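Local coordinates for protein 2-oxo-1,2-dihydroquinoline 8-monooxygenase, oxygenase component (Pseudomonas putida, PDB 1Z02) that probably hydroxylates 2-oxo-1,2-dihydroquinoline at carbon 8, as the Rieske [2Fe-2S] and mononuclear-iron oxygenase component of a monooxygenase system, at residues F217-I222 against Y292-V297; K260-W265 against P394-K399; V301-N306 against H311-E316. All blocks are in the same frame, centred on the assembly; numbering follows the deposited sequence.

Contact 1 of 3, residues F217-I222 against Y292-V297; sequences FDNAHI and YRTSVV. With FE (Fe (III) ion), chain G.
Val296 meets the ring of Phe217 where the loop after helix 209-216 lies against strand 293-297, and its three side-chain carbons can be taken in turn. CB lies 4.0 Å from Phe217 CD2, above the ring and displaced from its centre toward that rim atom. From there CG1 stands between the backbone N and the carbonyl carbon (chi1 60°), which carries this methyl over the aromatic face. It reaches a point 4.1 Å from the ring centroid and only 10° off the normal, the evidence for a CH-pi contact rather than an edge approach. CG2, the other branch, is 4.2 Å from Phe217 CE2. Trp397 of helix 392-404 meets the same phenylalanine edge-to-face.

The loop continues into the mononuclear iron site of the Bet v 1-like catalytic domain. His221 NE2 binds the iron at 2.2 Å, and His225 and Asp365 complete the facial triad of two histidines and one carboxylate; waters 2 and 3 are further ligands. On the other nitrogen of the imidazole, ND1 approaches Asp218 OD2 at 2.7 Å, but the bend at the hydrogen (123°) makes this bond weak. Asp218 OD1 is hydrogen-bonded to NE2 of the cluster ligand His108 of a second subunit, consistent with the electron path between Rieske centre and iron in this family.

Nearer the start of the strand, the Thr294 and Asn219 side chains slide past each other in opposite directions, and the Thr294 hydroxyl has its main polar partner in Gln264. Tyr292 OH reaches water 1 at 3.0 Å, in the plane of its ring, and that water donates a weak, long bond of 3.4 Å to Asn219 O.

Contact 2 of 3, residues K260-W265 against P394-K399; sequences KGMMQW and PITWRK
The antiparallel beta-sheet of the Bet v 1-like catalytic domain is the setting of this contact, and helix 392-404 packs on it: strand 261-264 faces the helix and touches it almost entirely through one thioether. The CA atoms of Met262 and Trp397 are the nearest pair of the two segments, 7.0 Å apart, a gap bridged by a side chain and not by backbone bonds; no hydrogen bond crosses.

Met262 points toward the helix. Its chain bends at the last torsion (chi3 -116°), which turns CE away from the line of approach and leaves SD foremost. SD comes to 3.7 Å from Trp397 N, against the helix backbone. It also lies 3.8 Å from Trp397 CB, the two side chains crossing at about a right angle. The contact is thus made at the root of the tryptophan, while the indole runs on past the methionine. NE1 of that indole is hydrogen-bonded to Tyr33 OH, and the Trp397 side chain also rests on Val296 of the neighbouring strand.

Thr396 completes the grip on the sulfur. Its hydroxyl is occupied within the helix by Ile392 O, one turn back, and its apolar side meets the methionine, where Thr396 CB too lies 4.0 Å from Met262 SD. The regular turn beneath is recorded by Arg398 N to Pro394 O at 2.8 Å, followed by Lys399 N to Ile395 O at 3.0 Å, while the Arg398 guanidinium pairs with Glu214 and Glu385. With its methyl opposite the amide nitrogen about the CA-CB bond, Thr396 brings CG2 to 4.0 Å from Met262 SD.

Contact 3 of 3, residues V301-N306 against H311-E316; sequences VLMVEN and HVVQYE
Leu302 and Glu316 pair through both backbone groups in the beta hairpin of strands 301-305 and 313-320, part of the antiparallel sheet of the catalytic domain. The short strand axes run at 167° and approach to 4.6 Å.

Four backbone hydrogen bonds set the register. Leu302 N reaches Glu316 O at 2.9 Å, with its return bond from Glu316 N to Leu302 O; Val304 and Gln314 form the next hydrogen-bonded pair, whose return bond, Gln314 N to Val304 O, is long at 3.3 Å although nearly straight (173°). Between them sits the non-hydrogen-bonded pair Met303-Tyr315, where Tyr315 CA is 3.2 Å from Leu302 O in a CA-H...O contact.

Apolar and aromatic contacts occupy the Met303-Tyr315 face. These side chains lie alongside, pointing the same way, with Met303 CG 3.6 Å from Tyr315 CE2. The sulfur stands obliquely to the ring in a Met-aromatic contact. Val313 CG2 lies over one face of that ring, offset toward the rim, and 4.0 Å from Met303 CG. Tyr315 OH is hydrogen-bonded to Pro189 O.

On the opposite face, Leu302 CD2 lies against Glu316 OE1 at 3.4 Å. The carboxylate is held by Tyr318 and Tyr328 hydroxyls and by Gln314 NE2, which meets OE2 from above the carboxylate plane.

Water bridges take over toward the turn: water 5 links Asn306 OD1 and His311 N, and water 4 accepts from Asn306 N and donates to Val312 O at 2.6 Å.

How the contacts relate
All three contacts reach one antiparallel sheet, in which strands 261-264, 293-297, 301-305 and 313-320 follow one another. Contacts 1 and 2 have centres about 10 Å apart and are joined directly, Val296 O to Met262 N at 2.9 Å. The same centre spacing separates contacts 1 and 3, bridged by the salt bridge from Arg293 NE to Glu305 OE1 at 3.0 Å. Contacts 2 and 3 are further apart, about 16 Å between centres. Contact 1 supplies His221 to the iron; in contact 3 the Glu316 side chain comes within about 8 Å of that metal and about 6 Å of the Asp365 side chain, whereas contact 2 holds no ligand of the iron or of the cluster.

Contact 1 of 3, residues F217-I222 against Y292-V297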
loop_
_atom_site.group_PDB
_atom_site.type_symbol
_atom_site.label_atom_id
_atom_site.label_comp_id
_atom_site.label_asym_id
_atom_site.label_seq_id
_atom_site.Cartn_x
_atom_site.Cartn_y
_atom_site.Cartn_z
ATOM N N PHE A 217 18.070 22.840 -9.999
ATOM C CA PHE A 217 18.928 24.017 -10.106
ATOM C C PHE A 217 19.902 24.179 -8.945
ATOM O O PHE A 217 20.394 25.276 -8.694
ATOM C CB PHE A 217 18.079 25.288 -10.282
ATOM C CG PHE A 217 17.190 25.613 -9.111
ATOM C CD1 PHE A 217 17.647 26.429 -8.073
ATOM C CD2 PHE A 217 15.879 25.131 -9.068
ATOM C CE1 PHE A 217 16.815 26.761 -7.011
ATOM C CE2 PHE A 217 15.032 25.453 -8.011
ATOM C CZ PHE A 217 15.499 26.274 -6.979
ATOM N N ASP A 218 20.188 23.076 -8.259
ATOM C CA ASP A 218 21.133 23.086 -7.145
ATOM C C ASP A 218 22.538 23.326 -7.714
ATOM O O ASP A 218 22.947 22.658 -8.668
ATOM C CB ASP A 218 21.097 21.746 -6.412
ATOM C CG ASP A 218 22.013 21.725 -5.216
ATOM O OD1 ASP A 218 21.584 22.156 -4.132
ATOM O OD2 ASP A 218 23.175 21.300 -5.372
ATOM N N ASN A 219 23.277 24.267 -7.127
ATOM C CA ASN A 219 24.609 24.590 -7.621
ATOM C C ASN A 219 25.743 23.820 -6.979
ATOM O O ASN A 219 26.825 23.749 -7.549
ATOM C CB ASN A 219 24.894 26.086 -7.456
ATOM C CG ASN A 219 23.787 26.948 -8.015
ATOM O OD1 ASN A 219 23.336 26.743 -9.139
ATOM N ND2 ASN A 219 23.346 27.925 -7.234
ATOM N N ALA A 220 25.515 23.225 -5.814
ATOM C CA ALA A 220 26.604 22.533 -5.136
ATOM C C ALA A 220 26.399 21.052 -4.795
ATOM O O ALA A 220 26.104 20.726 -3.651
ATOM C CB ALA A 220 26.959 23.309 -3.874
ATOM N N HIS A 221 26.556 20.155 -5.772
ATOM C CA HIS A 221 26.426 18.719 -5.497
ATOM C C HIS A 221 27.313 17.886 -6.409
ATOM O O HIS A 221 26.844 17.032 -7.168
ATOM C CB HIS A 221 24.964 18.249 -5.567
ATOM C CG HIS A 221 24.302 18.448 -6.896
ATOM N ND1 HIS A 221 23.982 19.694 -7.397
ATOM C CD2 HIS A 221 23.841 17.553 -7.800
ATOM C CE1 HIS A 221 23.349 19.555 -8.548
ATOM N NE2 HIS A 221 23.250 18.267 -8.813
ATOM N N ILE A 222 28.615 18.137 -6.309
ATOM C CA ILE A 222 29.600 17.422 -7.120
ATOM C C ILE A 222 29.638 15.911 -6.844
ATOM O O ILE A 222 29.731 15.099 -7.766
ATOM C CB ILE A 222 31.025 17.995 -6.893
ATOM C CG1 ILE A 222 32.063 17.199 -7.689
ATOM C CG2 ILE A 222 31.374 18.000 -5.395
ATOM C CD1 ILE A 222 33.510 17.719 -7.529
ATOM N N TYR A 292 27.997 27.396 -18.447
ATOM C CA TYR A 292 26.551 27.192 -18.462
ATOM C C TYR A 292 25.919 28.083 -17.398
ATOM O O TYR A 292 26.601 28.557 -16.495
ATOM C CB TYR A 292 26.235 25.728 -18.148
ATOM C CG TYR A 292 26.655 25.334 -16.749
ATOM C CD1 TYR A 292 25.816 25.558 -15.653
ATOM C CD2 TYR A 292 27.911 24.781 -16.510
ATOM C CE1 TYR A 292 26.225 25.240 -14.359
ATOM C CE2 TYR A 292 28.325 24.458 -15.218
ATOM C CZ TYR A 292 27.480 24.689 -14.152
ATOM O OH TYR A 292 27.877 24.357 -12.882
ATOM N N ARG A 293 24.616 28.306 -17.508
ATOM C CA ARG A 293 23.904 29.133 -16.542
ATOM C C ARG A 293 22.500 28.579 -16.295
ATOM O O ARG A 293 21.800 28.194 -17.228
ATOM C CB ARG A 293 23.827 30.575 -17.055
ATOM C CG ARG A 293 23.263 31.564 -16.059
ATOM C CD ARG A 293 23.549 32.988 -16.498
ATOM N NE ARG A 293 22.880 33.335 -17.747
ATOM C CZ ARG A 293 23.007 34.510 -18.355
ATOM N NH1 ARG A 293 22.358 34.751 -19.489
ATOM N NH2 ARG A 293 23.788 35.447 -17.833
ATOM N N THR A 294 22.097 28.539 -15.031
ATOM C CA THR A 294 20.784 28.030 -14.664
ATOM C C THR A 294 19.861 29.097 -14.098
ATOM O O THR A 294 20.291 30.019 -13.401
ATOM C CB THR A 294 20.895 26.908 -13.609
ATOM O OG1 THR A 294 21.714 27.356 -12.519
ATOM C CG2 THR A 294 21.495 25.666 -14.222
ATOM N N SER A 295 18.581 28.950 -14.405
ATOM C CA SER A 295 17.555 29.860 -13.921
ATOM C C SER A 295 16.286 29.034 -13.731
ATOM O O SER A 295 16.156 27.946 -14.296
ATOM C CB SER A 295 17.309 30.987 -14.934
ATOM O OG SER A 295 16.989 30.482 -16.221
ATOM N N VAL A 296 15.358 29.541 -12.925
ATOM C CA VAL A 296 14.109 28.835 -12.682
ATOM C C VAL A 296 12.940 29.817 -12.588
ATOM O O VAL A 296 13.042 30.871 -11.965
ATOM C CB VAL A 296 14.201 27.967 -11.384
ATOM C CG1 VAL A 296 14.488 28.851 -10.185
ATOM C CG2 VAL A 296 12.899 27.166 -11.182
ATOM N N VAL A 297 11.835 29.465 -13.234
ATOM C CA VAL A 297 10.642 30.297 -13.236
ATOM C C VAL A 297 9.410 29.471 -12.871
ATOM O O VAL A 297 9.408 28.241 -13.021
ATOM C CB VAL A 297 10.401 30.929 -14.635
ATOM C CG1 VAL A 297 11.562 31.829 -15.015
ATOM C CG2 VAL A 297 10.220 29.830 -15.686
HETATM FE FE FE G . 22.502 17.204 -10.567
HETATM O O HOH W 1 25.988 24.790 -10.624
HETATM O O HOH W 2 22.576 19.087 -11.923
HETATM O O HOH W 3 20.515 18.163 -11.028
#

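Contact 2 of 3, residues K260-W265 against P394-K399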
loop_
_atom_site.group_PDB
_atom_site.type_symbol
_atom_site.label_atom_id
_atom_site.label_comp_id
_atom_site.label_asym_id
_atom_site.label_seq_id
_atom_site.Cartn_x
_atom_site.Cartn_y
_atom_site.Cartn_z
ATOM N N LYS A 260 7.921 34.799 -14.125
ATOM C CA LYS A 260 8.286 35.148 -12.752
ATOM C C LYS A 260 9.305 34.123 -12.287
ATOM O O LYS A 260 8.992 32.931 -12.195
ATOM C CB LYS A 260 7.084 35.054 -11.822
ATOM C CG LYS A 260 5.807 35.662 -12.355
ATOM C CD LYS A 260 5.859 37.167 -12.457
ATOM C CE LYS A 260 4.528 37.598 -13.006
ATOM N NZ LYS A 260 4.431 38.979 -13.392
ATOM N N GLY A 261 10.509 34.582 -11.978
ATOM C CA GLY A 261 11.524 33.656 -11.527
ATOM C C GLY A 261 12.823 34.319 -11.123
ATOM O O GLY A 261 12.846 35.486 -10.743
ATOM N N MET A 262 13.914 33.568 -11.215
ATOM C CA MET A 262 15.222 34.080 -10.838
ATOM C C MET A 262 16.298 33.582 -11.790
ATOM O O MET A 262 16.236 32.454 -12.289
ATOM C CB MET A 262 15.573 33.638 -9.414
ATOM C CG MET A 262 15.623 32.130 -9.246
ATOM S SD MET A 262 15.836 31.592 -7.548
ATOM C CE MET A 262 17.395 30.790 -7.607
ATOM N N MET A 263 17.275 34.446 -12.038
ATOM C CA MET A 263 18.406 34.142 -12.903
ATOM C C MET A 263 19.648 34.131 -12.024
ATOM O O MET A 263 19.922 35.102 -11.324
ATOM C CB MET A 263 18.557 35.220 -13.984
ATOM C CG MET A 263 19.854 35.149 -14.776
ATOM S SD MET A 263 19.762 33.987 -16.129
ATOM C CE MET A 263 19.918 32.616 -15.388
ATOM N N GLN A 264 20.393 33.032 -12.054
ATOM C CA GLN A 264 21.606 32.930 -11.258
ATOM C C GLN A 264 22.809 33.384 -12.081
ATOM O O GLN A 264 23.069 32.855 -13.168
ATOM C CB GLN A 264 21.782 31.493 -10.776
ATOM C CG GLN A 264 20.586 30.980 -9.990
ATOM C CD GLN A 264 20.854 29.665 -9.316
ATOM O OE1 GLN A 264 20.999 28.630 -9.967
ATOM N NE2 GLN A 264 20.940 29.698 -7.997
ATOM N N TRP A 265 23.529 34.377 -11.558
ATOM C CA TRP A 265 24.694 34.928 -12.247
ATOM C C TRP A 265 25.896 33.991 -12.174
ATOM O O TRP A 265 26.884 34.281 -11.496
ATOM C CB TRP A 265 25.069 36.301 -11.667
ATOM C CG TRP A 265 23.985 37.329 -11.735
ATOM C CD1 TRP A 265 23.317 37.876 -10.682
ATOM C CD2 TRP A 265 23.463 37.958 -12.909
ATOM N NE1 TRP A 265 22.414 38.811 -11.125
ATOM C CE2 TRP A 265 22.484 38.882 -12.492
ATOM C CE3 TRP A 265 23.731 37.835 -14.280
ATOM C CZ2 TRP A 265 21.765 39.683 -13.394
ATOM C CZ3 TRP A 265 23.015 38.633 -15.180
ATOM C CH2 TRP A 265 22.046 39.544 -14.729
ATOM N N PRO A 394 17.677 27.985 -3.394
ATOM C CA PRO A 394 16.331 27.448 -3.202
ATOM C C PRO A 394 15.416 28.349 -2.372
ATOM O O PRO A 394 14.224 28.450 -2.664
ATOM C CB PRO A 394 16.584 26.076 -2.558
ATOM C CG PRO A 394 17.903 26.251 -1.855
ATOM C CD PRO A 394 18.701 27.085 -2.822
ATOM N N ILE A 395 15.960 29.005 -1.351
ATOM C CA ILE A 395 15.149 29.886 -0.513
ATOM C C ILE A 395 14.571 31.025 -1.353
ATOM O O ILE A 395 13.383 31.342 -1.256
ATOM C CB ILE A 395 15.977 30.454 0.663
ATOM C CG1 ILE A 395 16.364 29.313 1.615
ATOM C CG2 ILE A 395 15.185 31.536 1.395
ATOM C CD1 ILE A 395 17.256 29.728 2.761
ATOM N N THR A 396 15.405 31.623 -2.197
ATOM C CA THR A 396 14.951 32.712 -3.046
ATOM C C THR A 396 13.846 32.223 -3.972
ATOM O O THR A 396 12.901 32.960 -4.267
ATOM C CB THR A 396 16.101 33.272 -3.893
ATOM O OG1 THR A 396 17.124 33.766 -3.027
ATOM C CG2 THR A 396 15.607 34.409 -4.785
ATOM N N TRP A 397 13.968 30.980 -4.436
ATOM C CA TRP A 397 12.959 30.411 -5.321
ATOM C C TRP A 397 11.661 30.171 -4.559
ATOM O O TRP A 397 10.579 30.482 -5.058
ATOM C CB TRP A 397 13.486 29.114 -5.955
ATOM C CG TRP A 397 12.432 28.072 -6.255
ATOM C CD1 TRP A 397 12.240 26.889 -5.598
ATOM C CD2 TRP A 397 11.420 28.136 -7.267
ATOM N NE1 TRP A 397 11.171 26.212 -6.139
ATOM C CE2 TRP A 397 10.648 26.955 -7.163
ATOM C CE3 TRP A 397 11.091 29.078 -8.252
ATOM C CZ2 TRP A 397 9.563 26.693 -8.004
ATOM C CZ3 TRP A 397 10.010 28.817 -9.088
ATOM C CH2 TRP A 397 9.260 27.630 -8.956
ATOM N N ARG A 398 11.764 29.644 -3.342
ATOM C CA ARG A 398 10.574 29.386 -2.541
ATOM C C ARG A 398 9.814 30.674 -2.262
ATOM O O ARG A 398 8.588 30.703 -2.335
ATOM C CB ARG A 398 10.943 28.707 -1.220
ATOM C CG ARG A 398 11.516 27.301 -1.376
ATOM C CD ARG A 398 11.672 26.661 -0.021
ATOM N NE ARG A 398 12.457 25.435 -0.067
ATOM C CZ ARG A 398 12.928 24.824 1.021
ATOM N NH1 ARG A 398 13.639 23.711 0.919
ATOM N NH2 ARG A 398 12.685 25.340 2.219
ATOM N N LYS A 399 10.539 31.741 -1.946
ATOM C CA LYS A 399 9.904 33.018 -1.665
ATOM C C LYS A 399 9.167 33.583 -2.873
ATOM O O LYS A 399 8.021 34.004 -2.759
ATOM C CB LYS A 399 10.941 34.035 -1.195
ATOM C CG LYS A 399 11.524 33.760 0.170
ATOM C CD LYS A 399 12.421 34.905 0.586
ATOM C CE LYS A 399 13.065 34.655 1.933
ATOM N NZ LYS A 399 13.857 35.842 2.370
#

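Contact 3 of 3, residues V301-N306 against H311-E316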
loop_
_atom_site.group_PDB
_atom_site.type_symbol
_atom_site.label_atom_id
_atom_site.label_comp_id
_atom_site.label_asym_id
_atom_site.label_seq_id
_atom_site.Cartn_x
_atom_site.Cartn_y
_atom_site.Cartn_z
ATOM N N VAL A 301 10.175 25.704 -13.780
ATOM C CA VAL A 301 10.828 25.297 -15.023
ATOM C C VAL A 301 12.297 25.702 -15.057
ATOM O O VAL A 301 12.630 26.874 -14.904
ATOM C CB VAL A 301 10.122 25.917 -16.257
ATOM C CG1 VAL A 301 10.539 25.177 -17.510
ATOM C CG2 VAL A 301 8.620 25.871 -16.079
ATOM N N LEU A 302 13.165 24.714 -15.255
ATOM C CA LEU A 302 14.604 24.937 -15.301
ATOM C C LEU A 302 15.138 25.196 -16.702
ATOM O O LEU A 302 14.644 24.639 -17.676
ATOM C CB LEU A 302 15.331 23.728 -14.713
ATOM C CG LEU A 302 16.864 23.771 -14.787
ATOM C CD1 LEU A 302 17.386 24.699 -13.699
ATOM C CD2 LEU A 302 17.433 22.368 -14.599
ATOM N N MET A 303 16.128 26.081 -16.790
ATOM C CA MET A 303 16.787 26.383 -18.052
ATOM C C MET A 303 18.279 26.325 -17.800
ATOM O O MET A 303 18.781 26.986 -16.893
ATOM C CB MET A 303 16.432 27.773 -18.580
ATOM C CG MET A 303 17.350 28.209 -19.731
ATOM S SD MET A 303 16.773 29.603 -20.738
ATOM C CE MET A 303 16.962 30.970 -19.584
ATOM N N VAL A 304 18.978 25.522 -18.594
ATOM C CA VAL A 304 20.420 25.398 -18.473
ATOM C C VAL A 304 21.021 25.846 -19.802
ATOM O O VAL A 304 21.150 25.047 -20.732
ATOM C CB VAL A 304 20.853 23.944 -18.211
ATOM C CG1 VAL A 304 22.291 23.924 -17.732
ATOM C CG2 VAL A 304 19.942 23.292 -17.183
ATOM N N GLU A 305 21.371 27.129 -19.883
ATOM C CA GLU A 305 21.958 27.707 -21.089
ATOM C C GLU A 305 23.305 27.076 -21.406
ATOM O O GLU A 305 24.060 26.718 -20.504
ATOM C CB GLU A 305 22.148 29.222 -20.912
ATOM C CG GLU A 305 20.880 29.956 -20.550
ATOM C CD GLU A 305 21.122 31.395 -20.159
ATOM O OE1 GLU A 305 20.629 31.807 -19.083
ATOM O OE2 GLU A 305 21.797 32.112 -20.929
ATOM N N ASN A 306 23.594 26.942 -22.696
ATOM C CA ASN A 306 24.859 26.389 -23.163
ATOM C C ASN A 306 25.154 24.976 -22.660
ATOM O O ASN A 306 26.287 24.653 -22.284
ATOM C CB ASN A 306 26.003 27.327 -22.779
ATOM C CG ASN A 306 27.106 27.334 -23.807
ATOM O OD1 ASN A 306 26.857 27.546 -24.998
ATOM N ND2 ASN A 306 28.334 27.108 -23.361
ATOM N N HIS A 311 24.663 26.590 -28.503
ATOM C CA HIS A 311 23.453 26.601 -29.327
ATOM C C HIS A 311 22.432 25.549 -28.913
ATOM O O HIS A 311 21.365 25.432 -29.517
ATOM C CB HIS A 311 23.797 26.428 -30.808
ATOM C CG HIS A 311 24.692 27.499 -31.345
ATOM N ND1 HIS A 311 26.061 27.366 -31.400
ATOM C CD2 HIS A 311 24.414 28.736 -31.823
ATOM C CE1 HIS A 311 26.589 28.475 -31.890
ATOM N NE2 HIS A 311 25.611 29.320 -32.154
ATOM N N VAL A 312 22.769 24.777 -27.886
ATOM C CA VAL A 312 21.869 23.754 -27.361
ATOM C C VAL A 312 21.537 24.175 -25.937
ATOM O O VAL A 312 22.400 24.698 -25.236
ATOM C CB VAL A 312 22.540 22.361 -27.315
ATOM C CG1 VAL A 312 21.573 21.338 -26.751
ATOM C CG2 VAL A 312 22.989 21.948 -28.708
ATOM N N VAL A 313 20.295 23.951 -25.513
ATOM C CA VAL A 313 19.861 24.315 -24.160
ATOM C C VAL A 313 18.998 23.207 -23.554
ATOM O O VAL A 313 18.257 22.526 -24.271
ATOM C CB VAL A 313 19.053 25.639 -24.171
ATOM C CG1 VAL A 313 17.831 25.500 -25.060
ATOM C CG2 VAL A 313 18.625 26.004 -22.760
ATOM N N GLN A 314 19.109 23.014 -22.238
ATOM C CA GLN A 314 18.321 21.993 -21.557
ATOM C C GLN A 314 17.247 22.600 -20.667
ATOM O O GLN A 314 17.520 23.498 -19.867
ATOM C CB GLN A 314 19.208 21.074 -20.709
ATOM C CG GLN A 314 18.426 19.907 -20.082
ATOM C CD GLN A 314 19.327 18.830 -19.486
ATOM O OE1 GLN A 314 20.371 18.505 -20.047
ATOM N NE2 GLN A 314 18.915 18.261 -18.359
ATOM N N TYR A 315 16.023 22.105 -20.826
ATOM C CA TYR A 315 14.880 22.570 -20.045
ATOM C C TYR A 315 14.304 21.404 -19.265
ATOM O O TYR A 315 14.258 20.283 -19.767
ATOM C CB TYR A 315 13.779 23.119 -20.960
ATOM C CG TYR A 315 14.137 24.393 -21.680
ATOM C CD1 TYR A 315 14.279 24.414 -23.068
ATOM C CD2 TYR A 315 14.306 25.586 -20.978
ATOM C CE1 TYR A 315 14.576 25.592 -23.742
ATOM C CE2 TYR A 315 14.601 26.769 -21.639
ATOM C CZ TYR A 315 14.735 26.764 -23.025
ATOM O OH TYR A 315 15.043 27.931 -23.685
ATOM N N GLU A 316 13.863 21.669 -18.040
ATOM C CA GLU A 316 13.266 20.626 -17.219
ATOM C C GLU A 316 12.008 21.110 -16.511
ATOM O O GLU A 316 11.869 22.288 -16.173
ATOM C CB GLU A 316 14.244 20.112 -16.161
ATOM C CG GLU A 316 15.560 19.604 -16.700
ATOM C CD GLU A 316 16.360 18.864 -15.648
ATOM O OE1 GLU A 316 16.235 19.201 -14.449
ATOM O OE2 GLU A 316 17.127 17.949 -16.018
HETATM O O HOH W 4 22.065 27.263 -25.477
HETATM O O HOH W 5 24.533 28.690 -26.226
#